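Local coordinates for adenosine monophosphate-protein transferase (Bartonella henselae str. Houston-1, PDB 5NH2) that transfers AMP from ATP onto tyrosine or threonine residues of host target proteins through its Fic domain, as a secreted virulence factor, at residues G248-L260 with G264-P276. Sequence-based numbering, arbitrary orientation.
Sequences GTYRGAGLEGFAL and GAYIIGNIDHLPP
Phe258 lies between the backbone at Gly269 on one face of its ring and the side chain of Leu274 on the other. Leu274 CD1 sits almost squarely over the ring, 3.9 Å from its centroid and 11° off the normal, a CH-pi contact. At the ring edge Phe258 CE1 comes within 3.2 Å of Asn270 O. A chi1 of 70° sets CG between the backbone N and the carbonyl carbon and swings the ring back over the partner strand, where Gly269 has no side chain to obstruct it. The same two residues form an antiparallel hydrogen-bonded pair, Phe258 N to Gly269 O and Gly269 N to Phe258 O, both 2.9 Å, and Leu260 and Ile267 repeat the pattern, making a regular antiparallel hairpin. The strand ends at Asn270, which opens an Asx turn: its OD1 takes the N-H of Asp272 at 3.0 Å, on a lone pair. Ile271 then lays CG2 against Gly257 C at 3.4 Å. Phe290 of strand 287-291 meets Phe258 edge-to-face and also touches Leu260, while Ile268, on the face with Ala259, packs on Leu217 and Phe221 of helix 212-227. Within the intracellular delivery domain, the hairpin runs between strands 237-239 and 245-253.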
loop_
_atom_site.group_PDB
_atom_site.type_symbol
_atom_site.label_atom_id
_atom_site.label_comp_id
_atom_site.label_asym_id
_atom_site.label_seq_id
_atom_site.Cartn_x
_atom_site.Cartn_y
_atom_site.Cartn_z
ATOM N N GLY A 248 -25.893 -7.544 -11.447
ATOM C CA GLY A 248 -26.181 -6.764 -10.265
ATOM C C GLY A 248 -26.800 -5.420 -10.595
ATOM O O GLY A 248 -27.336 -5.200 -11.683
ATOM N N THR A 249 -26.722 -4.523 -9.625
ATOM C CA THR A 249 -27.467 -3.274 -9.633
ATOM C C THR A 249 -26.639 -2.191 -10.309
ATOM O O THR A 249 -25.524 -1.892 -9.865
ATOM C CB THR A 249 -27.812 -2.883 -8.196
ATOM O OG1 THR A 249 -28.939 -3.651 -7.765
ATOM C CG2 THR A 249 -28.092 -1.396 -8.070
ATOM N N TYR A 250 -27.182 -1.608 -11.377
ATOM C CA TYR A 250 -26.488 -0.526 -12.057
ATOM C C TYR A 250 -26.279 0.653 -11.108
ATOM O O TYR A 250 -27.244 1.193 -10.559
ATOM C CB TYR A 250 -27.299 -0.101 -13.271
ATOM C CG TYR A 250 -26.559 0.883 -14.122
ATOM C CD1 TYR A 250 -25.317 0.567 -14.660
ATOM C CD2 TYR A 250 -27.072 2.137 -14.362
ATOM C CE1 TYR A 250 -24.629 1.479 -15.446
ATOM C CE2 TYR A 250 -26.391 3.043 -15.143
ATOM C CZ TYR A 250 -25.179 2.712 -15.679
ATOM O OH TYR A 250 -24.520 3.640 -16.429
ATOM N N ARG A 251 -25.020 1.057 -10.922
ATOM C CA ARG A 251 -24.632 2.044 -9.918
ATOM C C ARG A 251 -24.447 3.442 -10.496
ATOM O O ARG A 251 -24.257 4.402 -9.743
ATOM C CB ARG A 251 -23.337 1.563 -9.224
ATOM C CG ARG A 251 -22.592 2.544 -8.303
ATOM C CD ARG A 251 -23.131 2.546 -6.878
ATOM N NE ARG A 251 -22.673 3.720 -6.128
ATOM C CZ ARG A 251 -23.174 4.098 -4.953
ATOM N NH1 ARG A 251 -24.149 3.389 -4.388
ATOM N NH2 ARG A 251 -22.700 5.184 -4.339
ATOM N N GLY A 252 -24.555 3.591 -11.800
ATOM C CA GLY A 252 -24.293 4.855 -12.447
ATOM C C GLY A 252 -22.989 4.839 -13.232
ATOM O O GLY A 252 -22.228 3.870 -13.239
ATOM N N ALA A 253 -22.757 5.961 -13.900
ATOM C CA ALA A 253 -21.720 6.077 -14.900
ATOM C C ALA A 253 -21.038 7.424 -14.762
ATOM O O ALA A 253 -21.554 8.360 -14.148
ATOM C CB ALA A 253 -22.296 5.922 -16.312
ATOM N N GLY A 254 -19.915 7.546 -15.444
ATOM C CA GLY A 254 -19.081 8.719 -15.341
ATOM C C GLY A 254 -18.507 9.003 -16.711
ATOM O O GLY A 254 -18.924 8.403 -17.700
ATOM N N LEU A 255 -17.614 9.976 -16.770
ATOM C CA LEU A 255 -16.983 10.267 -18.053
ATOM C C LEU A 255 -16.318 9.026 -18.651
ATOM O O LEU A 255 -16.534 8.714 -19.821
ATOM C CB LEU A 255 -15.973 11.395 -17.889
ATOM C CG LEU A 255 -16.649 12.733 -17.717
ATOM C CD1 LEU A 255 -15.757 13.660 -16.908
ATOM C CD2 LEU A 255 -16.909 13.265 -19.116
ATOM N N GLU A 256 -15.421 8.366 -17.900
ATOM C CA GLU A 256 -14.658 7.227 -18.431
ATOM C C GLU A 256 -15.262 5.834 -18.193
ATOM O O GLU A 256 -15.144 4.950 -19.053
ATOM C CB GLU A 256 -13.226 7.316 -17.921
ATOM C CG GLU A 256 -12.574 8.552 -18.558
ATOM C CD GLU A 256 -11.130 8.732 -18.206
ATOM O OE1 GLU A 256 -10.847 9.434 -17.216
ATOM O OE2 GLU A 256 -10.281 8.173 -18.922
ATOM N N GLY A 257 -15.917 5.592 -17.060
ATOM C CA GLY A 257 -16.276 4.235 -16.696
ATOM C C GLY A 257 -17.625 4.187 -16.018
ATOM O O GLY A 257 -18.231 5.224 -15.718
ATOM N N PHE A 258 -18.115 2.965 -15.828
ATOM C CA PHE A 258 -19.344 2.728 -15.084
ATOM C C PHE A 258 -19.092 1.699 -13.998
ATOM O O PHE A 258 -18.146 0.912 -14.060
ATOM C CB PHE A 258 -20.504 2.245 -15.965
ATOM C CG PHE A 258 -20.324 0.853 -16.485
ATOM C CD1 PHE A 258 -19.486 0.611 -17.562
ATOM C CD2 PHE A 258 -20.990 -0.219 -15.900
ATOM C CE1 PHE A 258 -19.314 -0.659 -18.058
ATOM C CE2 PHE A 258 -20.833 -1.517 -16.392
ATOM C CZ PHE A 258 -19.981 -1.733 -17.477
ATOM N N ALA A 259 -19.990 1.706 -13.014
ATOM C CA ALA A 259 -19.906 0.877 -11.828
ATOM C C ALA A 259 -21.153 0.017 -11.719
ATOM O O ALA A 259 -22.278 0.477 -11.975
ATOM C CB ALA A 259 -19.754 1.714 -10.551
ATOM N N LEU A 260 -20.909 -1.230 -11.339
ATOM C CA LEU A 260 -21.893 -2.267 -11.085
ATOM C C LEU A 260 -21.751 -2.724 -9.634
ATOM O O LEU A 260 -20.646 -2.725 -9.072
ATOM C CB LEU A 260 -21.643 -3.436 -12.039
ATOM C CG LEU A 260 -22.751 -4.392 -12.389
ATOM C CD1 LEU A 260 -24.048 -3.616 -12.439
ATOM C CD2 LEU A 260 -22.422 -4.978 -13.747
ATOM N N GLY A 264 -22.588 -6.643 -2.888
ATOM C CA GLY A 264 -21.844 -5.705 -2.080
ATOM C C GLY A 264 -20.535 -5.230 -2.676
ATOM O O GLY A 264 -20.000 -4.221 -2.216
ATOM N N ALA A 265 -19.995 -5.937 -3.667
ATOM C CA ALA A 265 -18.753 -5.540 -4.317
ATOM C C ALA A 265 -18.997 -4.477 -5.389
ATOM O O ALA A 265 -20.040 -4.464 -6.045
ATOM C CB ALA A 265 -18.080 -6.764 -4.954
ATOM N N TYR A 266 -17.996 -3.615 -5.611
ATOM C CA TYR A 266 -18.014 -2.680 -6.747
ATOM C C TYR A 266 -17.148 -3.196 -7.911
ATOM O O TYR A 266 -15.930 -3.392 -7.752
ATOM C CB TYR A 266 -17.543 -1.288 -6.327
ATOM C CG TYR A 266 -18.453 -0.598 -5.363
ATOM C CD1 TYR A 266 -19.642 -0.042 -5.791
ATOM C CD2 TYR A 266 -18.113 -0.478 -4.029
ATOM C CE1 TYR A 266 -20.488 0.606 -4.903
ATOM C CE2 TYR A 266 -18.937 0.173 -3.139
ATOM C CZ TYR A 266 -20.124 0.703 -3.583
ATOM O OH TYR A 266 -20.953 1.338 -2.703
ATOM N N ILE A 267 -17.776 -3.361 -9.084
ATOM C CA ILE A 267 -17.160 -3.831 -10.326
ATOM C C ILE A 267 -17.124 -2.655 -11.296
ATOM O O ILE A 267 -18.182 -2.160 -11.707
ATOM C CB ILE A 267 -17.949 -5.007 -10.940
ATOM C CG1 ILE A 267 -18.336 -6.027 -9.868
ATOM C CG2 ILE A 267 -17.141 -5.701 -12.006
ATOM C CD1 ILE A 267 -17.126 -6.565 -9.069
ATOM N N ILE A 268 -15.916 -2.204 -11.690
ATOM C CA ILE A 268 -15.763 -1.075 -12.616
ATOM C C ILE A 268 -15.527 -1.611 -14.022
ATOM O O ILE A 268 -14.809 -2.600 -14.211
ATOM C CB ILE A 268 -14.620 -0.118 -12.203
ATOM C CG1 ILE A 268 -14.664 0.207 -10.704
ATOM C CG2 ILE A 268 -14.682 1.204 -13.016
ATOM C CD1 ILE A 268 -15.990 0.623 -10.230
ATOM N N GLY A 269 -16.128 -0.949 -15.023
ATOM C CA GLY A 269 -15.908 -1.302 -16.412
ATOM C C GLY A 269 -15.906 -0.075 -17.282
ATOM O O GLY A 269 -16.269 1.031 -16.854
ATOM N N ASN A 270 -15.475 -0.266 -18.527
ATOM C CA ASN A 270 -15.339 0.823 -19.476
ATOM C C ASN A 270 -16.702 1.152 -20.075
ATOM O O ASN A 270 -17.445 0.238 -20.433
ATOM C CB ASN A 270 -14.363 0.405 -20.567
ATOM C CG ASN A 270 -13.860 1.564 -21.373
ATOM O OD1 ASN A 270 -14.635 2.297 -21.993
ATOM N ND2 ASN A 270 -12.540 1.748 -21.365
ATOM N N ILE A 271 -17.033 2.447 -20.195
ATOM C CA ILE A 271 -18.347 2.831 -20.741
ATOM C C ILE A 271 -18.516 2.363 -22.189
ATOM O O ILE A 271 -19.615 1.964 -22.590
ATOM C CB ILE A 271 -18.571 4.350 -20.643
ATOM C CG1 ILE A 271 -17.444 5.057 -21.356
ATOM C CG2 ILE A 271 -18.622 4.810 -19.212
ATOM C CD1 ILE A 271 -17.546 6.477 -21.234
ATOM N N ASP A 272 -17.441 2.423 -23.002
ATOM C CA ASP A 272 -17.526 1.979 -24.397
ATOM C C ASP A 272 -17.820 0.493 -24.523
ATOM O O ASP A 272 -18.040 0.016 -25.646
ATOM C CB ASP A 272 -16.236 2.230 -25.205
ATOM C CG ASP A 272 -15.625 3.597 -24.975
ATOM O OD1 ASP A 272 -14.484 3.638 -24.465
ATOM O OD2 ASP A 272 -16.243 4.619 -25.332
ATOM N N HIS A 273 -17.762 -0.266 -23.430
ATOM C CA HIS A 273 -18.091 -1.686 -23.491
ATOM C C HIS A 273 -19.558 -1.969 -23.178
ATOM O O HIS A 273 -20.002 -3.123 -23.307
ATOM C CB HIS A 273 -17.173 -2.478 -22.550
ATOM C CG HIS A 273 -15.720 -2.398 -22.920
ATOM N ND1 HIS A 273 -14.709 -2.809 -22.075
ATOM C CD2 HIS A 273 -15.109 -1.952 -24.044
ATOM C CE1 HIS A 273 -13.540 -2.620 -22.663
ATOM N NE2 HIS A 273 -13.754 -2.105 -23.859
ATOM N N LEU A 274 -20.314 -0.954 -22.753
ATOM C CA LEU A 274 -21.749 -1.165 -22.655
ATOM C C LEU A 274 -22.378 -1.059 -24.040
ATOM O O LEU A 274 -21.941 -0.250 -24.864
ATOM C CB LEU A 274 -22.387 -0.141 -21.741
ATOM C CG LEU A 274 -22.365 -0.447 -20.252
ATOM C CD1 LEU A 274 -22.852 0.775 -19.499
ATOM C CD2 LEU A 274 -23.220 -1.680 -19.929
ATOM N N PRO A 275 -23.375 -1.879 -24.340
ATOM C CA PRO A 275 -24.155 -1.640 -25.539
ATOM C C PRO A 275 -24.697 -0.231 -25.520
ATOM O O PRO A 275 -25.347 0.170 -24.542
ATOM C CB PRO A 275 -25.279 -2.680 -25.432
ATOM C CG PRO A 275 -24.678 -3.804 -24.619
ATOM C CD PRO A 275 -23.727 -3.140 -23.656
ATOM N N PRO A 276 -24.450 0.580 -26.554
ATOM C CA PRO A 276 -25.058 1.920 -26.574
ATOM C C PRO A 276 -26.583 1.888 -26.570
ATOM O O PRO A 276 -27.206 2.847 -26.086
ATOM C CB PRO A 276 -24.486 2.543 -27.849
ATOM C CG PRO A 276 -23.110 1.909 -27.934
ATOM C CD PRO A 276 -23.342 0.474 -27.528
#